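Local coordinates for protein aldehyde reductase YahK (Escherichia coli, PDB 1UUF) that catalyses the NADPH-dependent reduction of a wide range of aldehydes to their primary alcohols, using a catalytic zinc ion and carrying a second zinc in each subunit, at residues Thr41-Gly46 against Thr138-Gly143; Ile163-Pro166 against Ala172-Pro175; Thr182-Leu187 against Thr320-Asp325; Val222-Ser227 against Asp272-Leu277; Asp259-Thr264 against Thr276-Asp281. One frame throughout, in Å; residues are numbered along the deposited sequence.

Contact 1 of 5, residues Thr41-Gly46 against Thr138-Gly143; sequences TRREPG and TPDEPG
A surface salt bridge between R43 and D140 joins two loops of the GroES-like half of this zinc-dependent dehydrogenase: residues 41-46, on the way from strand 36-39 to strand 49-58, and residues 138-143, which precede strand 152-156. NH1 of R43 donates to OD2 of D140 at 2.7 Å, with an N-H...O angle of 154°. The oxygen lies at the edge of the guanidinium, in its plane, and receives the proton on its syn lone pair; the carboxylate plane is turned 47° from that of the guanidinium. CG of R43 sits between its backbone N and carbonyl carbon (chi1 66°), and from there the chain, extended from CG to NE, passes slantwise across the carboxylate, its CD coming within 3.3 Å of D140 OD2. A water bonded to that same oxygen at 2.7 Å accepts from the backbone N of R43 at 3.0 Å, closing a second route between the two residues. Another water links OG1 of T41 (2.9 Å) to the carbonyl O of E141 (3.0 Å), to which it donates. On the far loop, T138 OG1 accepts from the backbone N of D140 in an ST turn, which ties down the residue carrying the carboxylate. Behind the bridge, NE of R43 pairs with D49, so the guanidinium is shared between two acids. With R43 NH1 and a water both donating to OD2 of D140, that oxygen is gripped twice, which would be expected to favour the ionised carboxylate; the two water links show that solvent takes part in joining these exposed loops.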
# COMPACT_ATOMS: atom_id res chain seq x y z
N THR A 41 -32.53 24.98 -11.89
CA THR A 41 -32.38 26.26 -11.23
C THR A 41 -31.06 26.29 -10.47
O THR A 41 -30.49 25.25 -10.16
CB THR A 41 -33.54 26.53 -10.25
OG1 THR A 41 -33.48 25.59 -9.17
CG2 THR A 41 -34.88 26.40 -10.96
N ARG A 42 -30.59 27.50 -10.19
CA ARG A 42 -29.35 27.71 -9.44
C ARG A 42 -29.67 28.71 -8.34
O ARG A 42 -30.51 29.59 -8.52
CB ARG A 42 -28.26 28.31 -10.34
CG ARG A 42 -27.73 27.37 -11.41
CD ARG A 42 -27.18 26.11 -10.79
NE ARG A 42 -26.45 25.30 -11.76
CZ ARG A 42 -25.97 24.09 -11.51
NH1 ARG A 42 -26.15 23.55 -10.31
NH2 ARG A 42 -25.31 23.43 -12.44
N ARG A 43 -29.00 28.56 -7.20
CA ARG A 43 -29.23 29.47 -6.09
C ARG A 43 -28.67 30.84 -6.46
O ARG A 43 -27.82 30.96 -7.34
CB ARG A 43 -28.53 28.97 -4.82
CG ARG A 43 -26.99 28.95 -4.89
CD ARG A 43 -26.39 28.80 -3.50
NE ARG A 43 -24.92 28.83 -3.49
CZ ARG A 43 -24.14 27.79 -3.77
NH1 ARG A 43 -24.68 26.62 -4.07
NH2 ARG A 43 -22.82 27.92 -3.74
N GLU A 44 -29.18 31.88 -5.80
CA GLU A 44 -28.68 33.22 -6.04
C GLU A 44 -27.34 33.25 -5.31
O GLU A 44 -27.22 32.68 -4.23
CB GLU A 44 -29.62 34.28 -5.45
CG GLU A 44 -30.95 34.40 -6.17
CD GLU A 44 -30.78 34.82 -7.62
OE1 GLU A 44 -30.16 35.88 -7.86
OE2 GLU A 44 -31.26 34.10 -8.52
N PRO A 45 -26.32 33.89 -5.90
CA PRO A 45 -25.00 33.96 -5.28
C PRO A 45 -25.02 34.55 -3.86
O PRO A 45 -25.54 35.64 -3.65
CB PRO A 45 -24.21 34.83 -6.25
CG PRO A 45 -24.83 34.49 -7.57
CD PRO A 45 -26.30 34.50 -7.24
N GLY A 46 -24.46 33.80 -2.92
CA GLY A 46 -24.39 34.26 -1.54
C GLY A 46 -23.13 35.10 -1.37
O GLY A 46 -22.37 35.26 -2.32
N THR A 138 -27.88 19.01 -0.77
CA THR A 138 -27.64 20.44 -0.66
C THR A 138 -28.95 21.17 -0.39
O THR A 138 -30.02 20.69 -0.75
CB THR A 138 -27.06 21.00 -1.98
OG1 THR A 138 -27.05 22.44 -1.94
CG2 THR A 138 -27.90 20.56 -3.17
N PRO A 139 -28.89 22.34 0.27
CA PRO A 139 -30.11 23.09 0.56
C PRO A 139 -30.73 23.65 -0.72
O PRO A 139 -31.93 23.94 -0.77
CB PRO A 139 -29.63 24.19 1.51
CG PRO A 139 -28.18 24.37 1.13
CD PRO A 139 -27.72 22.95 0.94
N ASP A 140 -29.91 23.78 -1.76
CA ASP A 140 -30.36 24.29 -3.05
C ASP A 140 -31.35 23.33 -3.69
O ASP A 140 -31.19 22.11 -3.61
CB ASP A 140 -29.19 24.46 -4.01
CG ASP A 140 -28.16 25.46 -3.52
OD1 ASP A 140 -28.36 26.08 -2.46
OD2 ASP A 140 -27.13 25.62 -4.22
N GLU A 141 -32.37 23.88 -4.35
CA GLU A 141 -33.35 23.05 -5.03
C GLU A 141 -32.59 22.34 -6.14
O GLU A 141 -31.67 22.91 -6.72
CB GLU A 141 -34.45 23.93 -5.64
CG GLU A 141 -35.12 24.85 -4.64
CD GLU A 141 -36.21 25.69 -5.27
OE1 GLU A 141 -35.90 26.43 -6.23
OE2 GLU A 141 -37.37 25.62 -4.81
N PRO A 142 -32.96 21.09 -6.46
CA PRO A 142 -34.04 20.27 -5.88
C PRO A 142 -33.63 19.35 -4.73
O PRO A 142 -34.24 18.30 -4.53
CB PRO A 142 -34.52 19.48 -7.08
CG PRO A 142 -33.22 19.15 -7.75
CD PRO A 142 -32.47 20.47 -7.70
N GLY A 143 -32.59 19.71 -3.98
CA GLY A 143 -32.17 18.87 -2.87
C GLY A 143 -30.84 18.16 -3.05
O GLY A 143 -30.25 17.69 -2.08
O HOH W 1 -31.45 25.84 -7.11
O HOH W 2 -27.37 26.08 -6.91

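Contact 2 of 5, residues Ile163-Pro166 against Ala172-Pro175; sequences IRHP and AVAP
V173 of the short helix 170-173 presses its two methyl groups against separate residues of the 163-166 loop, and the tighter of the two contacts is with the H165 ring. CG2 of V173 stands over one face of the imidazole, 3.6 Å from the centroid and 17° off the ring normal, which meets the geometry of a CH-pi contact. The methyl is displaced toward the rim, so that its nearest ring atom is CG of H165 at 3.4 Å. The other methyl, CG1, meets I163 more loosely: it and CD1 of I163 reach toward each other tip to tip, 3.8 Å apart. The division of labour follows from the valine torsion, which sets CG1 opposite the backbone N (chi1 170°) and leaves CG2 beside that N, on the side facing the imidazole. No hydrogen bond crosses between the segments, and the buried area is small, 137 Å² for both sides together. R164 and P166 mark the solvent side. Both are exposed, and their side chains stay well clear of 172-175, whereas I163, H165 and V173 are all buried. I163 and H165 thus face the helix, while R164 and P166 take no part in the contact. Helix 317-330 closes over the buried group: L324 packs on I163, while C327 and A328 lie against H165, and V333 in the following loop also touches that ring. At its other end, I163 is bonded through its backbone to L103, at the start of strand 103-106.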
# COMPACT_ATOMS: atom_id res chain seq x y z
N ILE A 163 -8.02 29.85 -13.69
CA ILE A 163 -7.37 29.36 -14.90
C ILE A 163 -6.41 30.43 -15.41
O ILE A 163 -6.80 31.58 -15.59
CB ILE A 163 -8.39 29.04 -16.02
CG1 ILE A 163 -9.38 27.98 -15.54
CG2 ILE A 163 -7.67 28.60 -17.29
CD1 ILE A 163 -8.74 26.74 -14.97
N ARG A 164 -5.16 30.03 -15.64
CA ARG A 164 -4.13 30.95 -16.12
C ARG A 164 -3.73 30.70 -17.58
O ARG A 164 -2.93 31.44 -18.15
CB ARG A 164 -2.89 30.85 -15.23
CG ARG A 164 -3.11 31.31 -13.78
CD ARG A 164 -3.44 32.79 -13.70
NE ARG A 164 -3.58 33.24 -12.31
CZ ARG A 164 -3.80 34.50 -11.95
NH1 ARG A 164 -3.91 35.46 -12.87
NH2 ARG A 164 -3.92 34.81 -10.67
N HIS A 165 -4.29 29.64 -18.17
CA HIS A 165 -4.02 29.32 -19.57
C HIS A 165 -4.66 30.41 -20.43
O HIS A 165 -5.59 31.09 -19.99
CB HIS A 165 -4.67 28.00 -19.96
CG HIS A 165 -4.02 26.79 -19.38
ND1 HIS A 165 -3.35 25.86 -20.15
CD2 HIS A 165 -4.00 26.31 -18.11
CE1 HIS A 165 -2.95 24.86 -19.38
NE2 HIS A 165 -3.33 25.11 -18.14
N PRO A 166 -4.18 30.58 -21.67
CA PRO A 166 -4.77 31.59 -22.56
C PRO A 166 -6.22 31.16 -22.82
O PRO A 166 -6.50 29.96 -22.88
CB PRO A 166 -3.91 31.49 -23.81
CG PRO A 166 -2.58 31.07 -23.28
CD PRO A 166 -2.96 30.00 -22.27
N ALA A 172 -9.61 22.76 -23.74
CA ALA A 172 -8.61 21.73 -23.49
C ALA A 172 -8.17 21.69 -22.03
O ALA A 172 -7.58 20.71 -21.58
CB ALA A 172 -7.40 21.95 -24.39
N VAL A 173 -8.46 22.76 -21.29
CA VAL A 173 -8.12 22.83 -19.87
C VAL A 173 -9.17 22.09 -19.03
O VAL A 173 -8.87 21.56 -17.96
CB VAL A 173 -8.05 24.30 -19.40
CG1 VAL A 173 -7.94 24.38 -17.88
CG2 VAL A 173 -6.85 24.99 -20.05
N ALA A 174 -10.40 22.06 -19.53
CA ALA A 174 -11.51 21.43 -18.81
C ALA A 174 -11.21 20.08 -18.14
O ALA A 174 -11.42 19.93 -16.94
CB ALA A 174 -12.72 21.31 -19.74
N PRO A 175 -10.70 19.09 -18.90
CA PRO A 175 -10.41 17.78 -18.32
C PRO A 175 -9.40 17.79 -17.16
O PRO A 175 -9.32 16.84 -16.39
CB PRO A 175 -9.91 16.97 -19.51
CG PRO A 175 -10.60 17.62 -20.68
CD PRO A 175 -10.44 19.08 -20.35

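Contact 3 of 5, residues Thr182-Leu187 against Thr320-Asp325; sequences TTYSPL and TQEMLD
Y184 lays its ring against M323 and gives its hydroxyl to E322, so one side chain of helix 176-189 makes both an apolar and a polar contact with helix 317-330. CB of M323 sits over the centre of the ring, 3.7 Å from the centroid and 12° off the normal, a CH-pi contact; CG follows across the same face to 3.6 Å from Y184 CG. The sulfur lies obliquely to the ring at 5.0 Å from its centroid, a Met-aromatic contact. At the ring edge, OH of Y184 donates to OE1 of E322 at 2.8 Å. The acceptor is met on its anti side, 26° out of the carboxylate plane, and ring and carboxylate stand 72° apart. E322 starts to one side of the interface, and its extended chain carries the carboxylate across to the phenol. In the next shell, R188, one turn on from Y184, donates from NE to the same hydroxyl, while L176 and I181 touch M323. Beyond this shell, L213 of helix 205-216 and M217 also touch the tyrosine, and L161 of strand 161-162 packs against the other helix at T320, Q321 and L324.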
# COMPACT_ATOMS: atom_id res chain seq x y z
N THR A 182 -6.66 13.97 -10.78
CA THR A 182 -6.70 12.58 -10.34
C THR A 182 -5.35 11.89 -10.55
O THR A 182 -4.97 11.01 -9.78
CB THR A 182 -7.81 11.80 -11.08
OG1 THR A 182 -9.08 12.30 -10.65
CG2 THR A 182 -7.73 10.31 -10.77
N THR A 183 -4.62 12.30 -11.59
CA THR A 183 -3.31 11.71 -11.85
C THR A 183 -2.20 12.58 -11.27
O THR A 183 -1.18 12.07 -10.79
CB THR A 183 -3.08 11.47 -13.37
OG1 THR A 183 -3.23 12.70 -14.09
CG2 THR A 183 -4.08 10.46 -13.90
N TYR A 184 -2.39 13.89 -11.29
CA TYR A 184 -1.40 14.82 -10.76
C TYR A 184 -1.17 14.59 -9.27
O TYR A 184 -0.03 14.53 -8.81
CB TYR A 184 -1.85 16.26 -10.97
CG TYR A 184 -0.86 17.31 -10.51
CD1 TYR A 184 0.15 17.76 -11.37
CD2 TYR A 184 -0.93 17.86 -9.23
CE1 TYR A 184 1.06 18.74 -10.96
CE2 TYR A 184 -0.02 18.83 -8.81
CZ TYR A 184 0.96 19.27 -9.68
OH TYR A 184 1.86 20.23 -9.27
N SER A 185 -2.26 14.46 -8.52
CA SER A 185 -2.15 14.27 -7.08
C SER A 185 -1.27 13.10 -6.63
O SER A 185 -0.36 13.27 -5.82
CB SER A 185 -3.54 14.14 -6.45
OG SER A 185 -3.44 14.15 -5.04
N PRO A 186 -1.54 11.88 -7.15
CA PRO A 186 -0.71 10.75 -6.74
C PRO A 186 0.72 10.86 -7.26
O PRO A 186 1.65 10.40 -6.61
CB PRO A 186 -1.46 9.54 -7.29
CG PRO A 186 -2.16 10.09 -8.50
CD PRO A 186 -2.66 11.44 -8.00
N LEU A 187 0.90 11.46 -8.43
CA LEU A 187 2.25 11.61 -8.97
C LEU A 187 3.05 12.48 -8.01
O LEU A 187 4.23 12.21 -7.75
CB LEU A 187 2.21 12.25 -10.36
CG LEU A 187 1.72 11.33 -11.48
CD1 LEU A 187 1.52 12.15 -12.76
CD2 LEU A 187 2.74 10.21 -11.70
N THR A 320 -5.20 21.28 -6.62
CA THR A 320 -5.83 21.42 -7.92
C THR A 320 -5.38 22.77 -8.49
O THR A 320 -5.12 22.88 -9.68
CB THR A 320 -7.38 21.38 -7.80
OG1 THR A 320 -7.77 20.17 -7.16
CG2 THR A 320 -8.02 21.42 -9.19
N GLN A 321 -5.28 23.78 -7.64
CA GLN A 321 -4.83 25.09 -8.09
C GLN A 321 -3.37 25.03 -8.51
O GLN A 321 -2.97 25.62 -9.51
CB GLN A 321 -4.99 26.14 -6.99
CG GLN A 321 -4.66 27.55 -7.48
CD GLN A 321 -5.58 28.01 -8.60
OE1 GLN A 321 -6.76 28.28 -8.37
NE2 GLN A 321 -5.06 28.08 -9.82
N GLU A 322 -2.56 24.31 -7.73
CA GLU A 322 -1.14 24.16 -8.02
C GLU A 322 -0.99 23.50 -9.39
O GLU A 322 -0.16 23.91 -10.20
CB GLU A 322 -0.47 23.29 -6.96
CG GLU A 322 1.02 23.09 -7.16
CD GLU A 322 1.61 22.05 -6.24
OE1 GLU A 322 1.61 20.85 -6.60
OE2 GLU A 322 2.05 22.42 -5.13
N MET A 323 -1.80 22.48 -9.63
CA MET A 323 -1.76 21.76 -10.89
C MET A 323 -2.09 22.67 -12.06
O MET A 323 -1.40 22.66 -13.08
CB MET A 323 -2.76 20.60 -10.87
CG MET A 323 -2.83 19.86 -12.19
SD MET A 323 -4.33 18.90 -12.33
CE MET A 323 -5.58 20.23 -12.26
N LEU A 324 -3.14 23.47 -11.91
CA LEU A 324 -3.53 24.39 -12.97
C LEU A 324 -2.42 25.40 -13.28
O LEU A 324 -2.16 25.70 -14.44
CB LEU A 324 -4.82 25.11 -12.59
CG LEU A 324 -6.06 24.20 -12.65
CD1 LEU A 324 -7.26 24.90 -12.05
CD2 LEU A 324 -6.33 23.82 -14.10
N ASP A 325 -1.77 25.91 -12.24
CA ASP A 325 -0.69 26.87 -12.42
C ASP A 325 0.48 26.20 -13.15
O ASP A 325 1.05 26.77 -14.08
CB ASP A 325 -0.21 27.41 -11.07
CG ASP A 325 -1.28 28.20 -10.33
OD1 ASP A 325 -2.28 28.61 -10.97
OD2 ASP A 325 -1.12 28.42 -9.11

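Contact 4 of 5, residues Val222-Ser227 against Asp272-Leu277; sequences VAFTTS and DDFTTL
In the Rossmann-type coenzyme domain, F224 near the end of strand 220-225 meets F274 of helix 271-275 in an edge-to-face (T-shaped) aromatic pair. The centroids are 5.2 Å apart and the planes stand at 78°. F274 supplies the edge: its CE2 points at one face of F224, 3.5 Å above the plane and shifted toward the rim, with CD2 and CG of F224 as the nearest ring atoms at 3.5 and 3.6 Å. F274 leaves its helix to one side, yet with CG beside the backbone N (chi1 -70°) and opposite the carbonyl carbon, the ring swings round until its far edge arrives over the F224 ring. L277 adds a methyl from the same segment. Its CD1 approaches F224 obliquely, 3.7 Å from CE2 and 3.8 Å from CZ, so F274 sits over the inner part of the ring while L277 meets its outer end. Local bonds position L277: its backbone N donates to the carbonyl O of F274 at 2.9 Å, and T276 OG1 donates to the carbonyl O of D273 from above the carbonyl plane. All three touching side chains are buried, and the contact across the segments is wholly apolar. M251 of helix 248-252 touches F224, F274 and L277 together, F258 meets both F224 and L277, and V243 of strand 241-244, one of the two outermost strands of the sheet within this chain, borders F224, placing the pair between the parallel sheet and the helices on this side of it.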
# COMPACT_ATOMS: atom_id res chain seq x y z
N VAL A 222 7.20 5.12 -18.34
CA VAL A 222 6.93 3.91 -19.10
C VAL A 222 5.42 3.73 -19.13
O VAL A 222 4.78 3.63 -18.08
CB VAL A 222 7.56 2.66 -18.45
CG1 VAL A 222 7.25 1.43 -19.29
CG2 VAL A 222 9.06 2.84 -18.31
N ALA A 223 4.85 3.72 -20.33
CA ALA A 223 3.41 3.54 -20.48
C ALA A 223 3.12 2.08 -20.76
O ALA A 223 3.85 1.43 -21.50
CB ALA A 223 2.88 4.41 -21.61
N PHE A 224 2.04 1.57 -20.18
CA PHE A 224 1.64 0.18 -20.37
C PHE A 224 0.28 0.11 -21.08
O PHE A 224 -0.67 0.78 -20.67
CB PHE A 224 1.53 -0.55 -19.03
CG PHE A 224 2.83 -0.70 -18.31
CD1 PHE A 224 3.34 0.35 -17.55
CD2 PHE A 224 3.55 -1.88 -18.38
CE1 PHE A 224 4.56 0.21 -16.87
CE2 PHE A 224 4.76 -2.03 -17.71
CZ PHE A 224 5.26 -0.98 -16.95
N THR A 225 0.21 -0.70 -22.12
CA THR A 225 -1.03 -0.87 -22.87
C THR A 225 -1.26 -2.37 -23.04
O THR A 225 -0.34 -3.16 -22.87
CB THR A 225 -0.94 -0.24 -24.27
OG1 THR A 225 -2.21 -0.34 -24.92
CG2 THR A 225 0.11 -0.96 -25.10
N THR A 226 -2.49 -2.76 -23.38
CA THR A 226 -2.80 -4.17 -23.57
C THR A 226 -2.91 -4.52 -25.05
O THR A 226 -3.22 -5.66 -25.41
CB THR A 226 -4.13 -4.55 -22.88
OG1 THR A 226 -5.17 -3.66 -23.32
CG2 THR A 226 -3.99 -4.45 -21.37
N SER A 227 -2.64 -3.55 -25.92
CA SER A 227 -2.69 -3.76 -27.36
C SER A 227 -1.62 -2.97 -28.09
O SER A 227 -1.26 -1.86 -27.69
CB SER A 227 -4.07 -3.36 -27.90
OG SER A 227 -4.33 -1.98 -27.71
N ASP A 272 -0.65 -8.66 -10.26
CA ASP A 272 0.50 -9.41 -9.77
C ASP A 272 1.71 -9.09 -10.64
O ASP A 272 2.81 -8.87 -10.13
CB ASP A 272 0.22 -10.91 -9.82
CG ASP A 272 -0.93 -11.32 -8.92
OD1 ASP A 272 -0.87 -11.02 -7.71
OD2 ASP A 272 -1.90 -11.92 -9.43
N ASP A 273 1.50 -9.06 -11.95
CA ASP A 273 2.57 -8.76 -12.89
C ASP A 273 3.16 -7.38 -12.62
O ASP A 273 4.38 -7.21 -12.67
CB ASP A 273 2.07 -8.83 -14.34
CG ASP A 273 1.65 -10.22 -14.75
OD1 ASP A 273 2.35 -11.19 -14.38
OD2 ASP A 273 0.63 -10.35 -15.45
N PHE A 274 2.31 -6.41 -12.34
CA PHE A 274 2.78 -5.06 -12.08
C PHE A 274 3.48 -4.92 -10.73
O PHE A 274 4.45 -4.18 -10.61
CB PHE A 274 1.63 -4.06 -12.16
CG PHE A 274 1.12 -3.85 -13.55
CD1 PHE A 274 -0.06 -4.45 -13.98
CD2 PHE A 274 1.84 -3.07 -14.45
CE1 PHE A 274 -0.51 -4.29 -15.29
CE2 PHE A 274 1.39 -2.89 -15.77
CZ PHE A 274 0.22 -3.50 -16.18
N THR A 275 3.00 -5.63 -9.72
CA THR A 275 3.62 -5.56 -8.41
C THR A 275 5.08 -6.00 -8.48
O THR A 275 5.95 -5.41 -7.84
CB THR A 275 2.86 -6.43 -7.39
OG1 THR A 275 1.53 -5.92 -7.24
CG2 THR A 275 3.55 -6.41 -6.04
N THR A 276 5.36 -7.02 -9.29
CA THR A 276 6.73 -7.50 -9.42
C THR A 276 7.63 -6.52 -10.15
O THR A 276 8.85 -6.69 -10.15
CB THR A 276 6.78 -8.86 -10.14
OG1 THR A 276 6.34 -8.71 -11.50
CG2 THR A 276 5.90 -9.87 -9.44
N LEU A 277 7.05 -5.50 -10.78
CA LEU A 277 7.83 -4.49 -11.50
C LEU A 277 8.28 -3.36 -10.57
O LEU A 277 9.06 -2.50 -10.96
CB LEU A 277 7.00 -3.89 -12.64
CG LEU A 277 6.35 -4.84 -13.64
CD1 LEU A 277 5.71 -4.02 -14.75
CD2 LEU A 277 7.37 -5.80 -14.21

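Contact 5 of 5, residues Asp259-Thr264 against Thr276-Asp281; sequences DFILNT and TLLKRD
K279 and D259 form the polar link of this contact: NZ donates to OD1 of the aspartate at 2.9 Å in a salt bridge. The ammonium approaches on the syn side of the oxygen, 31° out of the carboxylate plane. The two side chains lie alongside each other and point the same way; a bend at the lysine's third torsion (chi3 59°) turns CE and NZ toward the carboxylate, and CD, before the bend, already lies 3.6 Å from D259 OD1. The other carboxylate oxygen, OD2, accepts from the backbone N of K197, which anchors the aspartate to the start of strand 197-201. Inward of the charges the contact becomes apolar. CD2 of L278 fits against I261, 3.7 Å from both CG1 and CD1, and CD1 of I261 also reaches CB of L277 at a looser 4.1 Å. I261 extends its chain (chi2 179°) to present CD1 to both leucines. Further along, R280 NH1 donates to OD2 of D281 at 2.8 Å, the oxygen in the guanidinium plane. R280 NH2 also forms salt bridges with E118 and D121 of the second subunit, near the zinc-binding cysteines C116 and C119 in sequence. The chemistry is divided: buried aliphatic packing by L277 and L278, then the partly exposed ion pair of K279 beside the beginning of an inner strand, then R280, whose charge is shared between its own chain and the partner subunit, consistent with a part in dimer assembly.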
# COMPACT_ATOMS: atom_id res chain seq x y z
N ASP A 259 9.80 2.96 -9.32
CA ASP A 259 9.71 3.63 -8.04
C ASP A 259 8.23 3.77 -7.73
O ASP A 259 7.80 3.62 -6.58
CB ASP A 259 10.32 5.03 -8.13
CG ASP A 259 11.83 5.00 -8.27
OD1 ASP A 259 12.51 4.73 -7.25
OD2 ASP A 259 12.33 5.23 -9.39
N PHE A 260 7.45 4.03 -8.77
CA PHE A 260 6.03 4.24 -8.62
C PHE A 260 5.28 3.86 -9.90
O PHE A 260 5.76 4.09 -11.00
CB PHE A 260 5.79 5.72 -8.29
CG PHE A 260 4.34 6.10 -8.20
CD1 PHE A 260 3.51 5.53 -7.24
CD2 PHE A 260 3.81 7.04 -9.08
CE1 PHE A 260 2.17 5.90 -7.15
CE2 PHE A 260 2.47 7.42 -9.00
CZ PHE A 260 1.65 6.85 -8.03
N ILE A 261 4.11 3.26 -9.74
CA ILE A 261 3.29 2.90 -10.88
C ILE A 261 1.88 3.43 -10.66
O ILE A 261 1.25 3.13 -9.65
CB ILE A 261 3.21 1.37 -11.09
CG1 ILE A 261 4.57 0.84 -11.52
CG2 ILE A 261 2.18 1.05 -12.17
CD1 ILE A 261 4.61 -0.66 -11.73
N LEU A 262 1.42 4.24 -11.61
CA LEU A 262 0.08 4.81 -11.53
C LEU A 262 -0.82 3.99 -12.46
O LEU A 262 -0.66 4.03 -13.68
CB LEU A 262 0.11 6.27 -12.00
CG LEU A 262 -1.22 7.02 -11.97
CD1 LEU A 262 -1.72 7.13 -10.53
CD2 LEU A 262 -1.04 8.39 -12.59
N ASN A 263 -1.74 3.23 -11.88
CA ASN A 263 -2.63 2.39 -12.69
C ASN A 263 -3.98 3.09 -12.86
O ASN A 263 -4.72 3.27 -11.90
CB ASN A 263 -2.80 1.03 -12.01
CG ASN A 263 -3.41 -0.01 -12.93
OD1 ASN A 263 -3.05 -1.19 -12.89
ND2 ASN A 263 -4.35 0.42 -13.76
N THR A 264 -4.29 3.49 -14.10
CA THR A 264 -5.52 4.21 -14.40
C THR A 264 -6.62 3.38 -15.05
O THR A 264 -7.70 3.90 -15.35
CB THR A 264 -5.26 5.42 -15.33
OG1 THR A 264 -4.97 4.95 -16.65
CG2 THR A 264 -4.08 6.24 -14.82
N THR A 276 5.36 -7.02 -9.29
CA THR A 276 6.73 -7.50 -9.42
C THR A 276 7.63 -6.52 -10.15
O THR A 276 8.85 -6.69 -10.15
CB THR A 276 6.78 -8.86 -10.14
OG1 THR A 276 6.34 -8.71 -11.50
CG2 THR A 276 5.90 -9.87 -9.44
N LEU A 277 7.05 -5.50 -10.78
CA LEU A 277 7.83 -4.49 -11.50
C LEU A 277 8.28 -3.36 -10.57
O LEU A 277 9.06 -2.50 -10.96
CB LEU A 277 7.00 -3.89 -12.64
CG LEU A 277 6.35 -4.84 -13.64
CD1 LEU A 277 5.71 -4.02 -14.75
CD2 LEU A 277 7.37 -5.80 -14.21
N LEU A 278 7.77 -3.37 -9.34
CA LEU A 278 8.12 -2.34 -8.36
C LEU A 278 9.42 -2.62 -7.61
O LEU A 278 9.72 -3.75 -7.27
CB LEU A 278 7.01 -2.22 -7.31
CG LEU A 278 5.63 -1.75 -7.76
CD1 LEU A 278 4.65 -1.92 -6.60
CD2 LEU A 278 5.70 -0.29 -8.20
N LYS A 279 10.18 -1.56 -7.36
CA LYS A 279 11.43 -1.68 -6.61
C LYS A 279 11.03 -1.89 -5.15
O LYS A 279 9.86 -1.78 -4.80
CB LYS A 279 12.25 -0.39 -6.70
CG LYS A 279 12.77 -0.06 -8.08
CD LYS A 279 13.27 1.37 -8.13
CE LYS A 279 14.39 1.63 -7.12
NZ LYS A 279 14.88 3.03 -7.21
N ARG A 280 12.02 -2.18 -4.31
CA ARG A 280 11.77 -2.35 -2.89
C ARG A 280 11.20 -1.02 -2.40
O ARG A 280 11.68 0.05 -2.80
CB ARG A 280 13.09 -2.67 -2.17
CG ARG A 280 12.98 -2.76 -0.65
CD ARG A 280 13.33 -1.44 0.01
NE ARG A 280 14.73 -1.07 -0.23
CZ ARG A 280 15.29 0.05 0.20
NH1 ARG A 280 14.58 0.93 0.90
NH2 ARG A 280 16.56 0.30 -0.08
N ASP A 281 10.18 -1.09 -1.55
CA ASP A 281 9.51 0.08 -1.00
C ASP A 281 8.72 0.85 -2.06
O ASP A 281 8.30 1.98 -1.82
CB ASP A 281 10.50 1.02 -0.31
CG ASP A 281 10.75 0.63 1.14
OD1 ASP A 281 9.80 0.16 1.81
OD2 ASP A 281 11.89 0.82 1.63

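The five contacts run from the GroES-like half to the coenzyme domain. Contact 1 lies at the far end, its centre 45 Å from that of contact 4 and 44 Å from that of contact 5, on the opposite side of the chain's centre. Contacts 2 and 3 meet through L324, whose CD1 is 3.8 Å from CD1 of I163. Contact 3 also touches contact 5, where CG of P186 lies 3.6 Å from CD1 of L262. Contacts 4 and 5 share T276 and L277, and their centres are 9 Å apart. Contact 3 comes nearest the catalytic zinc site: the M323 side chain is about 8 Å from that of the zinc ligand C178.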